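Long-range contacts in vesicular integral-membrane protein VIP36 (PDB 2DUR), which binds high-mannose glycans in a calcium-dependent lectin domain facing the lumen, and helps transport and sort glycoproteins carrying them in the early secretory pathway: residues Asp83-Trp88 with Ala207-Gly212; Leu109-Asp114 with Ile129-Asn134. All coordinates share one frame; numbering follows the deposited sequence.

Contact 1: Asp83-Trp88 with Ala207-Gly212; sequences DGIALW and ASAGTG. With MAN (alpha-D-mannopyranose), chain C; MAN (alpha-D-mannopyranose), chain B.
Ser-208 turns OG between its own backbone N and carbonyl carbon (chi1 65°), while Trp-88 carries its indole beside its backbone N (chi1 -59°), and the two groups meet across neighbouring antiparallel strands of the legume-lectin beta-sandwich. Trp-88 NE1 donates to Ser-208 OG over 2.8 Å in a nearly straight bond (173°), with the oxygen at the ring edge and in the indole plane, which helps set how the ring is turned. Ser-208 OG also hydrogen-bonds to Phe-100 O, tying a loop to this face of the sheet.

In the backbone, Ala-86 and Ser-208 form a hydrogen-bonded pair, each N donating to the other's O. On the opposite face Leu-87 CD2 touches Ala-207 CB at 3.8 Å and Ile-85 CG1 lies beside Ala-209 CB, with His-218 of strand 217-227 packed on Ile-85 and Ala-209.

Toward the sugar, Asp-83, which follows a cis peptide bond, gives its N to Gly-210 O at 2.9 Å. Just before the strand begins, its carboxylate grips one mannose with both oxygens: OD2 accepts from O4 of the chain C mannose at 2.6 Å, and OD1 accepts from O6 of the same sugar, also at 2.6 Å.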
ATOM      1  N   ASP A  83      13.629  -2.629   3.733  1.00 16.23           N
ATOM      2  CA  ASP A  83      13.352  -3.170   2.397  1.00 16.31           C
ATOM      3  C   ASP A  83      12.238  -2.443   1.650  1.00 17.32           C
ATOM      4  O   ASP A  83      12.155  -2.526   0.413  1.00 16.90           O
ATOM      5  CB  ASP A  83      12.981  -4.655   2.547  1.00 16.33           C
ATOM      6  CG  ASP A  83      14.219  -5.533   2.648  1.00 17.75           C
ATOM      7  OD1 ASP A  83      14.604  -5.929   3.779  1.00 19.89           O
ATOM      8  OD2 ASP A  83      14.837  -5.770   1.589  1.00 20.78           O
ATOM      9  N   GLY A  84      11.369  -1.771   2.405  1.00 17.45           N
ATOM     10  CA  GLY A  84      10.250  -1.022   1.826  1.00 16.53           C
ATOM     11  C   GLY A  84       8.916  -1.185   2.527  1.00 15.93           C
ATOM     12  O   GLY A  84       8.799  -1.833   3.568  1.00 16.34           O
ATOM     13  N   ILE A  85       7.896  -0.590   1.920  1.00 15.58           N
ATOM     14  CA  ILE A  85       6.535  -0.584   2.423  1.00 15.26           C
ATOM     15  C   ILE A  85       5.632  -1.299   1.428  1.00 14.81           C
ATOM     16  O   ILE A  85       5.854  -1.178   0.218  1.00 15.37           O
ATOM     17  CB  ILE A  85       6.027   0.903   2.596  1.00 15.37           C
ATOM     18  CG1 ILE A  85       6.742   1.571   3.781  1.00 16.55           C
ATOM     19  CG2 ILE A  85       4.493   0.958   2.741  1.00 16.26           C
ATOM     20  CD1 ILE A  85       6.472   3.105   3.868  1.00 17.25           C
ATOM     21  N   ALA A  86       4.608  -1.988   1.935  1.00 15.65           N
ATOM     22  CA  ALA A  86       3.489  -2.486   1.088  1.00 15.04           C
ATOM     23  C   ALA A  86       2.186  -1.882   1.582  1.00 15.60           C
ATOM     24  O   ALA A  86       1.972  -1.760   2.786  1.00 15.78           O
ATOM     25  CB  ALA A  86       3.393  -4.010   1.140  1.00 15.01           C
ATOM     26  N   LEU A  87       1.338  -1.475   0.639  1.00 15.42           N
ATOM     27  CA  LEU A  87      -0.023  -1.040   0.910  1.00 15.04           C
ATOM     28  C   LEU A  87      -0.933  -2.123   0.390  1.00 15.03           C
ATOM     29  O   LEU A  87      -0.691  -2.636  -0.693  1.00 14.76           O
ATOM     30  CB  LEU A  87      -0.315   0.260   0.152  1.00 15.08           C
ATOM     31  CG  LEU A  87       0.657   1.382   0.496  1.00 17.74           C
ATOM     32  CD1 LEU A  87       0.386   2.604  -0.377  1.00 20.56           C
ATOM     33  CD2 LEU A  87       0.568   1.744   1.992  1.00 19.69           C
ATOM     34  N   TRP A  88      -1.983  -2.437   1.147  1.00 15.43           N
ATOM     35  CA  TRP A  88      -2.799  -3.589   0.890  1.00 15.33           C
ATOM     36  C   TRP A  88      -4.261  -3.250   0.770  1.00 15.64           C
ATOM     37  O   TRP A  88      -4.789  -2.414   1.522  1.00 16.24           O
ATOM     38  CB  TRP A  88      -2.648  -4.584   2.049  1.00 15.55           C
ATOM     39  CG  TRP A  88      -1.252  -5.033   2.258  1.00 15.75           C
ATOM     40  CD1 TRP A  88      -0.380  -4.588   3.211  1.00 16.01           C
ATOM     41  CD2 TRP A  88      -0.552  -6.020   1.496  1.00 13.69           C
ATOM     42  NE1 TRP A  88       0.837  -5.235   3.086  1.00 15.45           N
ATOM     43  CE2 TRP A  88       0.743  -6.150   2.066  1.00 14.83           C
ATOM     44  CE3 TRP A  88      -0.906  -6.841   0.393  1.00 13.43           C
ATOM     45  CZ2 TRP A  88       1.706  -7.031   1.555  1.00 16.09           C
ATOM     46  CZ3 TRP A  88       0.053  -7.757  -0.096  1.00 14.16           C
ATOM     47  CH2 TRP A  88       1.336  -7.855   0.488  1.00 13.00           C
ATOM     48  N   ALA A 207      -1.291  -1.540   5.786  1.00 14.87           N
ATOM     49  CA  ALA A 207       0.037  -1.106   5.347  1.00 14.44           C
ATOM     50  C   ALA A 207       1.019  -1.911   6.183  1.00 14.90           C
ATOM     51  O   ALA A 207       0.736  -2.225   7.343  1.00 15.93           O
ATOM     52  CB  ALA A 207       0.266   0.415   5.567  1.00 15.01           C
ATOM     53  N   SER A 208       2.154  -2.242   5.580  1.00 14.67           N
ATOM     54  CA  SER A 208       3.182  -2.980   6.291  1.00 14.96           C
ATOM     55  C   SER A 208       4.562  -2.606   5.796  1.00 14.56           C
ATOM     56  O   SER A 208       4.746  -1.976   4.744  1.00 15.17           O
ATOM     57  CB  SER A 208       2.929  -4.498   6.168  1.00 14.12           C
ATOM     58  OG  SER A 208       3.066  -4.911   4.811  1.00 15.50           O
ATOM     59  N   ALA A 209       5.564  -2.972   6.584  1.00 14.17           N
ATOM     60  CA  ALA A 209       6.929  -2.766   6.152  1.00 13.88           C
ATOM     61  C   ALA A 209       7.812  -3.828   6.742  1.00 14.76           C
ATOM     62  O   ALA A 209       7.469  -4.436   7.751  1.00 15.24           O
ATOM     63  CB  ALA A 209       7.442  -1.376   6.574  1.00 15.69           C
ATOM     64  N   GLY A 210       8.942  -4.045   6.085  1.00 14.92           N
ATOM     65  CA  GLY A 210       9.895  -5.030   6.580  1.00 16.17           C
ATOM     66  C   GLY A 210      11.311  -4.504   6.442  1.00 15.95           C
ATOM     67  O   GLY A 210      11.609  -3.691   5.563  1.00 15.65           O
ATOM     68  N   THR A 211      12.176  -4.985   7.344  1.00 16.06           N
ATOM     69  CA  THR A 211      13.634  -4.785   7.278  1.00 15.64           C
ATOM     70  C   THR A 211      14.249  -6.181   7.437  1.00 16.30           C
ATOM     71  O   THR A 211      13.649  -7.039   8.089  1.00 16.42           O
ATOM     72  CB  THR A 211      14.151  -3.849   8.425  1.00 15.33           C
ATOM     73  OG1 THR A 211      13.808  -4.399   9.694  1.00 17.08           O
ATOM     74  CG2 THR A 211      13.495  -2.464   8.300  1.00 15.94           C
ATOM     75  N   GLY A 212      15.414  -6.389   6.826  1.00 15.91           N
ATOM     76  CA  GLY A 212      16.129  -7.684   6.900  1.00 16.88           C
ATOM     77  C   GLY A 212      17.514  -7.399   7.426  1.00 16.24           C
ATOM     78  O   GLY A 212      17.658  -6.879   8.535  1.00 17.72           O
TER
HETATM   79  C1  MAN C   1      18.418 -10.285   4.052  1.00 26.25           C
HETATM   80  C2  MAN C   1      17.148 -10.970   3.554  1.00 24.99           C
HETATM   81  C3  MAN C   1      16.591 -10.247   2.319  1.00 26.26           C
HETATM   82  C4  MAN C   1      16.478  -8.731   2.549  1.00 21.81           C
HETATM   83  C5  MAN C   1      17.869  -8.230   2.896  1.00 22.16           C
HETATM   84  C6  MAN C   1      17.899  -6.710   3.070  1.00 19.03           C
HETATM   85  O1  MAN C   1      19.529 -10.660   3.242  1.00 22.34           O
HETATM   86  O2  MAN C   1      16.186 -10.926   4.579  1.00 27.50           O
HETATM   87  O3  MAN C   1      15.337 -10.806   1.959  1.00 26.71           O
HETATM   88  O4  MAN C   1      15.991  -8.048   1.415  1.00 20.85           O
HETATM   89  O5  MAN C   1      18.228  -8.871   4.111  1.00 22.49           O
HETATM   90  O6  MAN C   1      17.176  -6.340   4.224  1.00 17.96           O
HETATM   91  C1  MAN B   2      15.995 -12.230   5.144  1.00 30.15           C
HETATM   92  C2  MAN B   2      14.554 -12.311   5.627  1.00 29.59           C
HETATM   93  C3  MAN B   2      14.371 -11.321   6.775  1.00 29.33           C
HETATM   94  C4  MAN B   2      15.422 -11.542   7.866  1.00 29.60           C
HETATM   95  C5  MAN B   2      16.842 -11.584   7.280  1.00 30.35           C
HETATM   96  C6  MAN B   2      17.897 -12.005   8.308  1.00 30.62           C
HETATM   97  O2  MAN B   2      14.326 -13.642   6.051  1.00 28.41           O
HETATM   98  O3  MAN B   2      13.067 -11.445   7.286  1.00 29.28           O
HETATM   99  O4  MAN B   2      15.307 -10.514   8.810  1.00 30.00           O
HETATM  100  O5  MAN B   2      16.870 -12.525   6.225  1.00 29.97           O
HETATM  101  O6  MAN B   2      19.162 -12.220   7.681  1.00 31.79           O

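Contact 2: Leu109-Asp114 with Ile129-Asn134; sequences LAIFLD and ISVMVN. With CA (calcium ion), chain E.
Ile-111, Val-131 and Ile-129 make the apolar centre of this antiparallel strand pair, on the face of the legume-lectin beta-sandwich that packs against the second sheet. Ile-111 and Val-131 lie side by side, CG1 of Ile-111 being 3.8 Å from CG1 of Val-131, while the other branch of Ile-111 sends CG2 across to CG2 of Ile-129. Leu-113 runs alongside Ile-129, and at the far end Leu-109 CD1 meets Val-133 CG2 at 4.0 Å. Leu-167 and Val-169 of strand 165-172 and Leu-176 and Val-178 of strand 175-181 close over this layer.

On the other face, Phe-112 presents a ring edge to two neighbours. Met-132 is fully extended, CG anti to the backbone N (chi1 175°), and its SD sits in the ring plane 3.8 Å from Phe-112 CE2, a Met-aromatic contact at the edge. Ser-130 OG also approaches in that plane, 3.7 Å from Phe-112 CD2.

Between the faces, two hydrogen-bonded pairs hold the backbones: Ala-110 with Met-132, where Ala-110 N donates to Met-132 O in a nearly straight bond (N-H...O 172°), and Phe-112 with Ser-130.

At the polar end, Asp-114 turns its carboxylate to the calcium ion. Tyr-116 through its backbone O, and Asn-118 and Asp-145 through side-chain oxygens, complete the site with two waters, and Asp-114 binds in bidentate fashion, OD1 and OD2 each 2.5 Å from the metal.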
ATOM      1  N   LEU A 109      -5.048  -6.753  -3.785  1.00 14.49           N
ATOM      2  CA  LEU A 109      -4.146  -5.786  -4.402  1.00 14.04           C
ATOM      3  C   LEU A 109      -3.025  -5.427  -3.449  1.00 13.69           C
ATOM      4  O   LEU A 109      -3.276  -5.214  -2.256  1.00 15.47           O
ATOM      5  CB  LEU A 109      -4.940  -4.518  -4.740  1.00 14.06           C
ATOM      6  CG  LEU A 109      -4.123  -3.323  -5.201  1.00 15.27           C
ATOM      7  CD1 LEU A 109      -3.475  -3.602  -6.567  1.00 16.51           C
ATOM      8  CD2 LEU A 109      -5.031  -2.079  -5.222  1.00 17.08           C
ATOM      9  N   ALA A 110      -1.811  -5.409  -3.976  1.00 14.93           N
ATOM     10  CA  ALA A 110      -0.634  -4.857  -3.279  1.00 14.26           C
ATOM     11  C   ALA A 110      -0.024  -3.745  -4.086  1.00 15.46           C
ATOM     12  O   ALA A 110       0.048  -3.829  -5.313  1.00 15.53           O
ATOM     13  CB  ALA A 110       0.422  -5.945  -3.061  1.00 15.63           C
ATOM     14  N   ILE A 111       0.388  -2.679  -3.392  1.00 15.00           N
ATOM     15  CA  ILE A 111       1.236  -1.664  -3.972  1.00 15.85           C
ATOM     16  C   ILE A 111       2.533  -1.720  -3.156  1.00 15.29           C
ATOM     17  O   ILE A 111       2.539  -1.473  -1.934  1.00 15.90           O
ATOM     18  CB  ILE A 111       0.597  -0.251  -3.926  1.00 16.15           C
ATOM     19  CG1 ILE A 111      -0.849  -0.281  -4.493  1.00 17.55           C
ATOM     20  CG2 ILE A 111       1.502   0.775  -4.648  1.00 16.13           C
ATOM     21  CD1 ILE A 111      -1.927  -0.456  -3.442  1.00 20.11           C
ATOM     22  N   PHE A 112       3.632  -2.040  -3.830  1.00 14.99           N
ATOM     23  CA  PHE A 112       4.917  -2.176  -3.142  1.00 15.45           C
ATOM     24  C   PHE A 112       5.768  -0.953  -3.395  1.00 16.21           C
ATOM     25  O   PHE A 112       5.910  -0.542  -4.537  1.00 16.73           O
ATOM     26  CB  PHE A 112       5.682  -3.373  -3.713  1.00 14.81           C
ATOM     27  CG  PHE A 112       4.958  -4.681  -3.604  1.00 15.74           C
ATOM     28  CD1 PHE A 112       4.378  -5.087  -2.402  1.00 15.71           C
ATOM     29  CD2 PHE A 112       4.842  -5.493  -4.727  1.00 16.20           C
ATOM     30  CE1 PHE A 112       3.723  -6.327  -2.302  1.00 16.95           C
ATOM     31  CE2 PHE A 112       4.235  -6.740  -4.635  1.00 16.80           C
ATOM     32  CZ  PHE A 112       3.650  -7.141  -3.437  1.00 15.13           C
ATOM     33  N   LEU A 113       6.404  -0.435  -2.342  1.00 16.26           N
ATOM     34  CA  LEU A 113       7.377   0.662  -2.459  1.00 17.06           C
ATOM     35  C   LEU A 113       8.700   0.018  -2.022  1.00 17.05           C
ATOM     36  O   LEU A 113       9.013  -0.050  -0.824  1.00 16.88           O
ATOM     37  CB  LEU A 113       6.982   1.807  -1.519  1.00 18.73           C
ATOM     38  CG  LEU A 113       5.777   2.653  -1.940  1.00 19.72           C
ATOM     39  CD1 LEU A 113       4.504   1.909  -1.648  1.00 21.64           C
ATOM     40  CD2 LEU A 113       5.783   3.969  -1.166  1.00 21.62           C
ATOM     41  N   ASP A 114       9.427  -0.516  -3.000  1.00 16.09           N
ATOM     42  CA  ASP A 114      10.598  -1.378  -2.754  1.00 17.01           C
ATOM     43  C   ASP A 114      11.859  -0.521  -2.869  1.00 17.17           C
ATOM     44  O   ASP A 114      12.099   0.068  -3.913  1.00 18.57           O
ATOM     45  CB  ASP A 114      10.589  -2.505  -3.815  1.00 16.30           C
ATOM     46  CG  ASP A 114      11.672  -3.560  -3.591  1.00 17.35           C
ATOM     47  OD1 ASP A 114      11.606  -4.649  -4.230  1.00 16.96           O
ATOM     48  OD2 ASP A 114      12.585  -3.317  -2.775  1.00 17.65           O
ATOM     49  N   ILE A 129       8.235   1.375  -7.389  1.00 17.23           N
ATOM     50  CA  ILE A 129       6.870   1.207  -6.916  1.00 16.41           C
ATOM     51  C   ILE A 129       6.155   0.341  -7.936  1.00 16.67           C
ATOM     52  O   ILE A 129       6.164   0.636  -9.121  1.00 15.92           O
ATOM     53  CB  ILE A 129       6.112   2.576  -6.831  1.00 16.58           C
ATOM     54  CG1 ILE A 129       6.790   3.479  -5.787  1.00 16.12           C
ATOM     55  CG2 ILE A 129       4.632   2.375  -6.498  1.00 17.22           C
ATOM     56  CD1 ILE A 129       6.130   4.861  -5.671  1.00 16.75           C
ATOM     57  N   SER A 130       5.519  -0.728  -7.480  1.00 16.28           N
ATOM     58  CA  SER A 130       4.825  -1.616  -8.422  1.00 16.07           C
ATOM     59  C   SER A 130       3.511  -2.105  -7.839  1.00 15.92           C
ATOM     60  O   SER A 130       3.257  -1.945  -6.654  1.00 15.61           O
ATOM     61  CB  SER A 130       5.732  -2.784  -8.836  1.00 16.93           C
ATOM     62  OG  SER A 130       6.031  -3.625  -7.730  1.00 17.24           O
ATOM     63  N   VAL A 131       2.645  -2.648  -8.690  1.00 15.32           N
ATOM     64  CA  VAL A 131       1.400  -3.224  -8.204  1.00 15.17           C
ATOM     65  C   VAL A 131       1.360  -4.727  -8.545  1.00 14.70           C
ATOM     66  O   VAL A 131       1.941  -5.155  -9.537  1.00 14.49           O
ATOM     67  CB  VAL A 131       0.159  -2.514  -8.777  1.00 16.14           C
ATOM     68  CG1 VAL A 131       0.014  -1.125  -8.138  1.00 18.82           C
ATOM     69  CG2 VAL A 131       0.232  -2.426 -10.329  1.00 16.94           C
ATOM     70  N   MET A 132       0.631  -5.472  -7.734  1.00 14.28           N
ATOM     71  CA  MET A 132       0.451  -6.912  -7.910  1.00 14.70           C
ATOM     72  C   MET A 132      -0.985  -7.244  -7.537  1.00 14.82           C
ATOM     73  O   MET A 132      -1.496  -6.736  -6.545  1.00 16.34           O
ATOM     74  CB  MET A 132       1.456  -7.673  -7.025  1.00 15.41           C
ATOM     75  CG  MET A 132       1.264  -9.197  -7.062  1.00 15.64           C
ATOM     76  SD  MET A 132       2.629  -9.904  -6.108  1.00 16.88           S
ATOM     77  CE  MET A 132       2.142 -11.633  -6.158  1.00 16.64           C
ATOM     78  N   VAL A 133      -1.631  -8.074  -8.348  1.00 14.64           N
ATOM     79  CA  VAL A 133      -2.991  -8.544  -8.054  1.00 13.96           C
ATOM     80  C   VAL A 133      -2.915 -10.053  -7.925  1.00 15.10           C
ATOM     81  O   VAL A 133      -2.295 -10.702  -8.756  1.00 16.78           O
ATOM     82  CB  VAL A 133      -3.966  -8.147  -9.163  1.00 14.62           C
ATOM     83  CG1 VAL A 133      -5.323  -8.837  -9.004  1.00 14.89           C
ATOM     84  CG2 VAL A 133      -4.125  -6.614  -9.151  1.00 14.42           C
ATOM     85  N   ASN A 134      -3.548 -10.578  -6.879  1.00 14.17           N
ATOM     86  CA  ASN A 134      -3.357 -12.003  -6.519  1.00 13.50           C
ATOM     87  C   ASN A 134      -4.658 -12.626  -6.099  1.00 14.85           C
ATOM     88  O   ASN A 134      -5.498 -11.963  -5.472  1.00 15.25           O
ATOM     89  CB  ASN A 134      -2.356 -12.042  -5.349  1.00 13.94           C
ATOM     90  CG  ASN A 134      -1.604 -13.378  -5.220  1.00 15.28           C
ATOM     91  OD1 ASN A 134      -1.975 -14.385  -5.825  1.00 16.53           O
ATOM     92  ND2 ASN A 134      -0.543 -13.367  -4.424  1.00 15.95           N
TER
HETATM   93 CA    CA E   1      13.613  -5.575  -3.041  1.00 17.68          CA
HETATM   94  O   HOH W   1      13.477  -5.050  -0.663  1.00 17.18           O
HETATM   95  O   HOH W   2      12.011  -7.406  -2.822  1.00 17.67           O

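Overall arrangement
Contacts 1 and 2 belong to one antiparallel sheet, in the strand order 204-211, 84-90, 109-114, 128-135, and their centres lie about 11 Å apart. The two middle strands join them: Ile-85 O is 2.7 Å from Leu-113 N and Leu-87 N is 2.8 Å from Ile-111 O, both probable hydrogen bonds. Trp-88 CZ3 also packs on Ala-110 CB at 3.5 Å. At one end of the sheet they converge on the glycan and calcium sites, Asp-83 serving the one and Asp-114 the other, with Asp-83 O packed on Asp-114 OD2 at 3.3 Å. The nearest atom of the Asp-83 side chain is about 5 Å from the ion, and Asn-118 both binds calcium and hydrogen-bonds to mannose.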